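Local coordinates for MdbA protein (Corynebacterium diphtheriae, PDB 5C00) that acts as a DsbA-like thiol-disulfide oxidoreductase, essential for viability, and probably forms disulfide bonds in exported proteins such as pilins and toxin, at residues S23-V28 and V34-N39; V64-M69 and N118-L123; F87-R90 and N96-K99. One frame throughout, in Å; residues are numbered along the deposited sequence. Where two conformers were deposited one is given.

Interaction 1: residues S23-V28 and V34-N39; sequences SFTGSV and VLKAVN
Lys36 and Ser27 meet at the ends of their side chains, in a hydrogen bond laid over one face of an antiparallel strand pair. The lysine first leaves its backbone with CG wedged between N and the carbonyl carbon (chi1 50°), then bends through its third torsion, about CG-CD (chi3 142°), and runs diagonally over Gly26, its CE resting 3.8 Å from Gly26 C. That path brings Lys36 NZ within 2.6 Å of Ser27 OG, to which it donates. Ser27 OG also bonds to the hydroxyl of Thr29, and Val34 CB lies beside it at 3.7 Å. On this same face Thr25 CG2 meets Val38 CG2, just past the end of the second strand, at 4.0 Å, the two side chains crossing at about a right angle.

Leu35 belongs to the other face. Its methyls reach CE1 of the Phe24 ring obliquely, CD2 at 4.0 Å, and both residues continue inward onto Ile73 of helix 56-74, while Leu35 also touches Trp113 and Trp117. Beneath the side chains the backbone pairs Thr25 with Lys36 and Ser27 with Val34 as hydrogen-bonded pairs; Thr25 N to Lys36 O measures 2.8 Å. Gly26 and Leu35 form the non-hydrogen-bonded pair between them. Where the strands part, one water bridges Ser23 O and Val38 N. Leu35 and Phe24 thus face helix 56-74, while the other face mixes Thr25, Ser27, Val34 and Lys36. The antiparallel pairing of the successive strands 25-29 and 32-36 makes this a beta hairpin, here at the edge of the central sheet of a DsbA-like thioredoxin fold, with strand 25-29 outermost.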
loop_
_atom_site.group_PDB
_atom_site.type_symbol
_atom_site.label_atom_id
_atom_site.label_comp_id
_atom_site.label_asym_id
_atom_site.label_seq_id
_atom_site.Cartn_x
_atom_site.Cartn_y
_atom_site.Cartn_z
ATOM N N SER A 23 15.700 -1.657 2.660
ATOM C CA SER A 23 16.279 -2.122 3.911
ATOM C C SER A 23 15.365 -1.886 5.109
ATOM O O SER A 23 15.776 -2.154 6.245
ATOM C CB SER A 23 17.589 -1.433 4.153
ATOM O OG SER A 23 17.394 -0.022 4.158
ATOM N N PHE A 24 14.155 -1.382 4.889
ATOM C CA PHE A 24 13.224 -1.124 5.977
ATOM C C PHE A 24 12.476 -2.386 6.341
ATOM O O PHE A 24 12.528 -3.384 5.618
ATOM C CB PHE A 24 12.279 0.059 5.665
ATOM C CG PHE A 24 11.493 -0.066 4.388
ATOM C CD1 PHE A 24 10.437 -0.964 4.283
ATOM C CD2 PHE A 24 11.798 0.710 3.279
ATOM C CE1 PHE A 24 9.692 -1.074 3.105
ATOM C CE2 PHE A 24 11.046 0.604 2.109
ATOM C CZ PHE A 24 10.012 -0.295 2.021
ATOM N N THR A 25 11.768 -2.346 7.458
ATOM C CA THR A 25 10.882 -3.445 7.839
ATOM C C THR A 25 9.461 -2.863 8.001
ATOM O O THR A 25 9.152 -1.712 7.575
ATOM C CB THR A 25 11.418 -4.165 9.129
ATOM O OG1 THR A 25 10.629 -5.318 9.441
ATOM C CG2 THR A 25 11.407 -3.242 10.288
ATOM N N GLY A 26 8.570 -3.625 8.612
ATOM C CA GLY A 26 7.203 -3.158 8.723
ATOM C C GLY A 26 6.407 -3.913 9.756
ATOM O O GLY A 26 6.896 -4.866 10.333
ATOM N N SER A 27 5.162 -3.505 9.938
ATOM C CA SER A 27 4.213 -4.260 10.780
ATOM C C SER A 27 2.821 -3.997 10.286
ATOM O O SER A 27 2.650 -3.109 9.435
ATOM C CB SER A 27 4.384 -3.900 12.261
ATOM O OG SER A 27 4.110 -2.524 12.512
ATOM N N VAL A 28 1.827 -4.758 10.730
ATOM C CA VAL A 28 0.426 -4.445 10.409
ATOM C C VAL A 28 -0.193 -4.141 11.740
ATOM O O VAL A 28 -0.344 -5.041 12.573
ATOM C CB VAL A 28 -0.306 -5.611 9.683
ATOM C CG1 VAL A 28 -1.757 -5.230 9.438
ATOM C CG2 VAL A 28 0.375 -5.972 8.374
ATOM N N VAL A 34 2.502 -0.481 8.344
ATOM C CA VAL A 34 3.487 0.445 8.841
ATOM C C VAL A 34 4.884 0.132 8.300
ATOM O O VAL A 34 5.346 -0.994 8.413
ATOM C CB VAL A 34 3.493 0.444 10.396
ATOM C CG1 VAL A 34 4.332 1.608 10.912
ATOM C CG2 VAL A 34 2.083 0.581 10.943
ATOM N N LEU A 35 5.527 1.104 7.645
ATOM C CA LEU A 35 6.894 0.921 7.149
ATOM C C LEU A 35 7.833 1.744 7.992
ATOM O O LEU A 35 7.569 2.907 8.241
ATOM C CB LEU A 35 6.998 1.331 5.687
ATOM C CG LEU A 35 5.995 0.636 4.791
ATOM C CD1 LEU A 35 6.236 1.126 3.378
ATOM C CD2 LEU A 35 6.142 -0.863 4.844
ATOM N N LYS A 36 8.901 1.131 8.453
ATOM C CA LYS A 36 9.812 1.745 9.405
ATOM C C LYS A 36 11.171 1.108 9.345
ATOM O O LYS A 36 11.296 -0.059 9.036
ATOM C CB LYS A 36 9.237 1.569 10.809
ATOM C CG LYS A 36 8.842 0.133 11.075
ATOM C CD LYS A 36 8.014 -0.016 12.362
ATOM C CE LYS A 36 6.911 -1.054 12.171
ATOM N NZ LYS A 36 6.344 -1.540 13.490
ATOM N N ALA A 37 12.202 1.877 9.653
ATOM C CA ALA A 37 13.510 1.336 9.839
ATOM C C ALA A 37 13.541 0.412 11.067
ATOM O O ALA A 37 12.805 0.624 12.018
ATOM C CB ALA A 37 14.507 2.447 10.007
ATOM N N VAL A 38 14.442 -0.556 11.018
ATOM C CA VAL A 38 14.750 -1.435 12.180
ATOM C C VAL A 38 15.025 -0.613 13.444
ATOM O O VAL A 38 14.460 -0.896 14.522
ATOM C CB VAL A 38 15.901 -2.406 11.836
ATOM C CG1 VAL A 38 16.401 -3.168 13.067
ATOM C CG2 VAL A 38 15.415 -3.394 10.812
ATOM N N ASN A 39 15.842 0.425 13.290
ATOM C CA ASN A 39 16.173 1.308 14.405
ATOM C C ASN A 39 15.683 2.707 14.091
ATOM O O ASN A 39 16.455 3.645 13.973
ATOM C CB ASN A 39 17.684 1.283 14.669
ATOM C CG ASN A 39 18.141 -0.017 15.342
ATOM O OD1 ASN A 39 17.569 -0.459 16.358
ATOM N ND2 ASN A 39 19.186 -0.619 14.797
HETATM O O HOH W 1 15.911 -0.736 8.614
#

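Interaction 2: residues V64-M69 and N118-L123; sequences VTDGPM and NYRALL
Asp66 and Arg120 join two helices of the DsbA-like architecture: helix 56-74, which in this thioredoxin-type fold begins at a probable CxxC motif (Cys55, Cys58), and helix 113-125. The helices stand well apart, with 8.6 Å between Asp66 CA and Ala121 CA, so the link is a charged bridge rather than close packing.

Along the first segment, Thr65 comes before the bridge and turns its hydroxyl to Leu61 O within its own helix. Asp66 follows, its CB directed toward the second helix. Next along, the helix is kinked where the N atoms of Gly67 and Pro68 lack a bond to the preceding turn. Met69, a selenomethionine, resumes the regular pattern through its N to Thr65 O, and packs its side chain on Trp202 and Val203 of helix 202-207.

Back at Asp66, Arg120 comes from the opposite direction on a chain extended from CG to NE, with CG trans to the backbone N (chi1 167°), which carries the guanidinium across the gap. The carboxylate comes to the guanidinium edge with its plane turned 55° from it. Arg120 NE has a salt bridge of its own to Glu51, so the guanidinium is held between two acids, which would be expected to favour its positive charge. NH1 reaches Asp66 OD2 at 3.1 Å and OD1 at 3.2 Å, both weakly, whereas NH2 lies 3.2 Å from Asp66 OD1, which uses its syn lone pair and sits 7° out of the guanidinium plane.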
loop_
_atom_site.group_PDB
_atom_site.type_symbol
_atom_site.label_atom_id
_atom_site.label_comp_id
_atom_site.label_asym_id
_atom_site.label_seq_id
_atom_site.Cartn_x
_atom_site.Cartn_y
_atom_site.Cartn_z
ATOM N N VAL A 64 6.313 10.213 -7.857
ATOM C CA VAL A 64 7.127 11.331 -7.416
ATOM C C VAL A 64 7.725 11.112 -6.028
ATOM O O VAL A 64 8.858 11.457 -5.799
ATOM C CB VAL A 64 6.315 12.641 -7.441
ATOM C CG1 VAL A 64 7.102 13.790 -6.826
ATOM C CG2 VAL A 64 5.911 12.971 -8.880
ATOM N N THR A 65 6.968 10.580 -5.083
ATOM C CA THR A 65 7.402 10.605 -3.697
ATOM C C THR A 65 7.824 9.243 -3.130
ATOM O O THR A 65 8.405 9.200 -2.032
ATOM C CB THR A 65 6.338 11.251 -2.779
ATOM O OG1 THR A 65 5.143 10.454 -2.711
ATOM C CG2 THR A 65 5.983 12.640 -3.297
ATOM N N ASP A 66 7.542 8.131 -3.822
ATOM C CA ASP A 66 7.948 6.811 -3.285
ATOM C C ASP A 66 9.458 6.701 -3.034
ATOM O O ASP A 66 9.906 6.183 -2.017
ATOM C CB ASP A 66 7.512 5.659 -4.188
ATOM C CG ASP A 66 6.069 5.244 -3.963
ATOM O OD1 ASP A 66 5.366 5.707 -3.004
ATOM O OD2 ASP A 66 5.627 4.397 -4.768
ATOM N N GLY A 67 10.240 7.213 -3.969
ATOM C CA GLY A 67 11.679 7.173 -3.847
ATOM C C GLY A 67 12.194 7.918 -2.631
ATOM O O GLY A 67 12.861 7.324 -1.784
ATOM N N PRO A 68 11.897 9.210 -2.527
ATOM C CA PRO A 68 12.328 9.937 -1.345
ATOM C C PRO A 68 11.733 9.395 -0.070
ATOM O O PRO A 68 12.440 9.367 0.956
ATOM C CB PRO A 68 11.839 11.367 -1.573
ATOM C CG PRO A 68 11.428 11.444 -2.982
ATOM C CD PRO A 68 11.324 10.083 -3.553
HETATM N N MSE A 69 10.484 8.928 -0.120
HETATM C CA MSE A 69 9.845 8.344 1.075
HETATM C C MSE A 69 10.657 7.164 1.538
HETATM O O MSE A 69 10.903 7.042 2.729
HETATM C CB MSE A 69 8.395 7.922 0.802
HETATM C CG MSE A 69 7.721 7.314 2.042
HETATM SE SE MSE A 69 5.915 6.696 1.605
HETATM C CE MSE A 69 6.515 5.110 0.676
ATOM N N ASN A 118 7.574 -4.028 -3.553
ATOM C CA ASN A 118 7.564 -4.144 -5.005
ATOM C C ASN A 118 6.197 -4.480 -5.578
ATOM O O ASN A 118 5.871 -4.048 -6.679
ATOM C CB ASN A 118 8.608 -5.162 -5.436
ATOM C CG ASN A 118 10.015 -4.585 -5.339
ATOM O OD1 ASN A 118 10.409 -3.749 -6.159
ATOM N ND2 ASN A 118 10.729 -4.951 -4.285
ATOM N N TYR A 119 5.402 -5.221 -4.815
ATOM C CA TYR A 119 4.049 -5.575 -5.208
ATOM C C TYR A 119 3.162 -4.357 -5.213
ATOM O O TYR A 119 2.482 -4.086 -6.196
ATOM C CB TYR A 119 3.503 -6.623 -4.277
ATOM C CG TYR A 119 2.220 -7.244 -4.704
ATOM C CD1 TYR A 119 2.130 -7.955 -5.872
ATOM C CD2 TYR A 119 1.109 -7.154 -3.935
ATOM C CE1 TYR A 119 0.963 -8.579 -6.267
ATOM C CE2 TYR A 119 -0.081 -7.770 -4.336
ATOM C CZ TYR A 119 -0.142 -8.511 -5.470
ATOM O OH TYR A 119 -1.327 -9.157 -5.828
ATOM N N ARG A 120 3.232 -3.539 -4.169
ATOM C CA ARG A 120 2.500 -2.256 -4.129
ATOM C C ARG A 120 2.859 -1.380 -5.329
ATOM O O ARG A 120 1.954 -0.811 -5.977
ATOM C CB ARG A 120 2.813 -1.501 -2.814
ATOM C CG ARG A 120 2.361 -0.035 -2.806
ATOM C CD ARG A 120 2.643 0.625 -1.458
ATOM N NE ARG A 120 2.306 2.055 -1.504
ATOM C CZ ARG A 120 3.109 3.011 -1.998
ATOM N NH1 ARG A 120 4.282 2.702 -2.509
ATOM N NH2 ARG A 120 2.723 4.301 -2.023
ATOM N N ALA A 121 4.163 -1.241 -5.571
ATOM C CA ALA A 121 4.633 -0.379 -6.661
ATOM C C ALA A 121 4.028 -0.867 -7.995
ATOM O O ALA A 121 3.595 -0.053 -8.812
ATOM C CB ALA A 121 6.148 -0.359 -6.738
ATOM N N LEU A 122 4.060 -2.160 -8.241
ATOM C CA LEU A 122 3.523 -2.714 -9.473
ATOM C C LEU A 122 2.012 -2.486 -9.642
ATOM O O LEU A 122 1.547 -2.018 -10.696
ATOM C CB LEU A 122 3.865 -4.210 -9.569
ATOM C CG LEU A 122 3.410 -4.940 -10.838
ATOM C CD1 LEU A 122 3.720 -4.149 -12.062
ATOM C CD2 LEU A 122 4.105 -6.308 -10.907
ATOM N N LEU A 123 1.250 -2.762 -8.616
ATOM C CA LEU A 123 -0.180 -2.548 -8.667
ATOM C C LEU A 123 -0.555 -1.098 -8.928
ATOM O O LEU A 123 -1.477 -0.859 -9.688
ATOM C CB LEU A 123 -0.871 -3.044 -7.379
ATOM C CG LEU A 123 -0.707 -4.540 -7.078
ATOM C CD1 LEU A 123 -1.570 -4.856 -5.869
ATOM C CD2 LEU A 123 -1.013 -5.472 -8.221
#

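Interaction 3: residues F87-R90 and N96-K99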
loop_
_atom_site.group_PDB
_atom_site.type_symbol
_atom_site.label_atom_id
_atom_site.label_comp_id
_atom_site.label_asym_id
_atom_site.label_seq_id
_atom_site.Cartn_x
_atom_site.Cartn_y
_atom_site.Cartn_z
ATOM N N PHE A 87 -12.720 3.128 -1.075
ATOM C CA PHE A 87 -13.854 4.025 -1.373
ATOM C C PHE A 87 -14.139 4.102 -2.861
ATOM O O PHE A 87 -15.288 4.324 -3.277
ATOM C CB PHE A 87 -13.604 5.425 -0.749
ATOM C CG PHE A 87 -12.603 6.280 -1.469
ATOM C CD1 PHE A 87 -11.252 6.102 -1.297
ATOM C CD2 PHE A 87 -13.025 7.326 -2.279
ATOM C CE1 PHE A 87 -10.329 6.886 -1.960
ATOM C CE2 PHE A 87 -12.117 8.119 -2.960
ATOM C CZ PHE A 87 -10.769 7.919 -2.814
ATOM N N LEU A 88 -13.116 3.920 -3.704
ATOM C CA LEU A 88 -13.340 3.927 -5.143
ATOM C C LEU A 88 -14.132 2.742 -5.693
ATOM O O LEU A 88 -14.572 2.764 -6.853
ATOM C CB LEU A 88 -12.025 4.129 -5.901
ATOM C CG LEU A 88 -11.379 5.502 -5.667
ATOM C CD1 LEU A 88 -10.036 5.561 -6.371
ATOM C CD2 LEU A 88 -12.259 6.636 -6.167
ATOM N N ASP A 89 -14.356 1.715 -4.885
ATOM C CA ASP A 89 -15.269 0.655 -5.280
ATOM C C ASP A 89 -16.759 1.073 -5.113
ATOM O O ASP A 89 -17.637 0.235 -5.255
ATOM C CB ASP A 89 -14.946 -0.635 -4.502
ATOM C CG ASP A 89 -13.723 -1.368 -5.048
ATOM O OD1 ASP A 89 -13.187 -0.987 -6.148
ATOM O OD2 ASP A 89 -13.251 -2.289 -4.325
ATOM N N ARG A 90 -17.014 2.337 -4.756
ATOM C CA ARG A 90 -18.364 2.982 -4.861
ATOM C C ARG A 90 -19.311 2.237 -3.956
ATOM O O ARG A 90 -20.338 1.691 -4.397
ATOM C CB ARG A 90 -18.822 2.993 -6.329
ATOM C CG ARG A 90 -19.994 3.911 -6.700
ATOM C CD ARG A 90 -19.998 4.195 -8.217
ATOM N NE ARG A 90 -18.766 4.885 -8.572
ATOM C CZ ARG A 90 -18.321 5.088 -9.806
ATOM N NH1 ARG A 90 -17.177 5.722 -9.974
ATOM N NH2 ARG A 90 -19.004 4.667 -10.874
ATOM N N ASN A 96 -12.080 -3.654 -7.619
ATOM C CA ASN A 96 -10.672 -3.661 -7.865
ATOM C C ASN A 96 -9.917 -3.132 -6.650
ATOM O O ASN A 96 -8.893 -3.635 -6.340
ATOM C CB ASN A 96 -10.361 -2.764 -9.051
ATOM C CG ASN A 96 -8.916 -2.823 -9.441
ATOM O OD1 ASN A 96 -8.479 -3.803 -10.051
ATOM N ND2 ASN A 96 -8.146 -1.822 -9.063
ATOM N N SER A 97 -10.414 -2.079 -5.988
ATOM C CA SER A 97 -9.686 -1.492 -4.855
ATOM C C SER A 97 -9.563 -2.516 -3.720
ATOM O O SER A 97 -8.520 -2.631 -3.050
ATOM C CB SER A 97 -10.422 -0.215 -4.351
ATOM O OG SER A 97 -10.483 0.808 -5.377
ATOM N N THR A 98 -10.618 -3.278 -3.510
ATOM C CA THR A 98 -10.572 -4.338 -2.483
ATOM C C THR A 98 -9.694 -5.499 -2.887
ATOM O O THR A 98 -8.926 -6.005 -2.072
ATOM C CB THR A 98 -11.968 -4.836 -2.090
ATOM O OG1 THR A 98 -12.737 -3.729 -1.624
ATOM C CG2 THR A 98 -11.847 -5.922 -0.951
ATOM N N LYS A 99 -9.832 -5.969 -4.118
ATOM C CA LYS A 99 -8.991 -7.083 -4.588
ATOM C C LYS A 99 -7.486 -6.771 -4.507
ATOM O O LYS A 99 -6.680 -7.565 -3.976
ATOM C CB LYS A 99 -9.398 -7.499 -5.992
ATOM C CG LYS A 99 -10.688 -8.274 -6.042
ATOM C CD LYS A 99 -11.060 -8.619 -7.485
ATOM C CE LYS A 99 -12.224 -9.614 -7.508
ATOM N NZ LYS A 99 -13.503 -8.988 -7.101
#
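Asp89, at the end of a short 3-10 turn, aims its carboxylate at the first turn of helix 96-109 and there meets Ser97 and Thr98. With CG trans to its own carbonyl carbon (chi1 -77°), the side chain presents one oxygen to each of two successive backbone N-H groups. OD1 accepts from Ser97 N at 3.0 Å, on its syn side and 17° out of the carboxylate plane. OD2 accepts from Thr98 N at 2.9 Å, likewise syn but 24° out of plane, and takes a second bond from Thr98 OG1 at 3.1 Å, which meets it nearly along the C-O direction. Two bonds from one residue thus grip OD2, and the three together limit the carboxylate's rotation.

Ser97 is the other large contributor. Its CB sits against the carboxylate, 3.4 Å from Asp89 OD1, while its OG passes beside Leu88 CB at 3.7 Å and bonds to Asp52 and Ser54. Leu88 reaches on to Cys55 of the probable CxxC motif. Asp52 links the turn and the helix, OD2 to Leu88 N and OD1 to Ser97 OG. Thr98 OG1 has a further partner in Asn86 ND2.

Chemically, a carboxylate from the preceding loop accepts first-turn N-H groups of helix 96-109. Such amide hydrogens have no carbonyl partner within the helix, and here the carboxylate oxygens act as the acceptors; their negative charge would also be stabilised by the positive end of the helix dipole.

The three contacts span the fold from edge to probable active site. Interactions 1 and 3 lie on opposite sides of the chain's centre, their own centres about 26 Å apart. Interaction 2 lies nearer the chain's centre, about 9 Å from it against about 13 Å for the others, and its centre is about 15 Å from that of interaction 1 and 19 Å from that of interaction 3. Helix 56-74 connects the first two: it supplies Asp66 to interaction 2, and its Ile73 packs on the hairpin of interaction 1. Interaction 3 is nested within the chain loop closed by interaction 2, and nearest atoms of the two are about 6 Å apart. Leu88 touches Cys55 of the probable CxxC motif; Arg120 lies near the motif without contact.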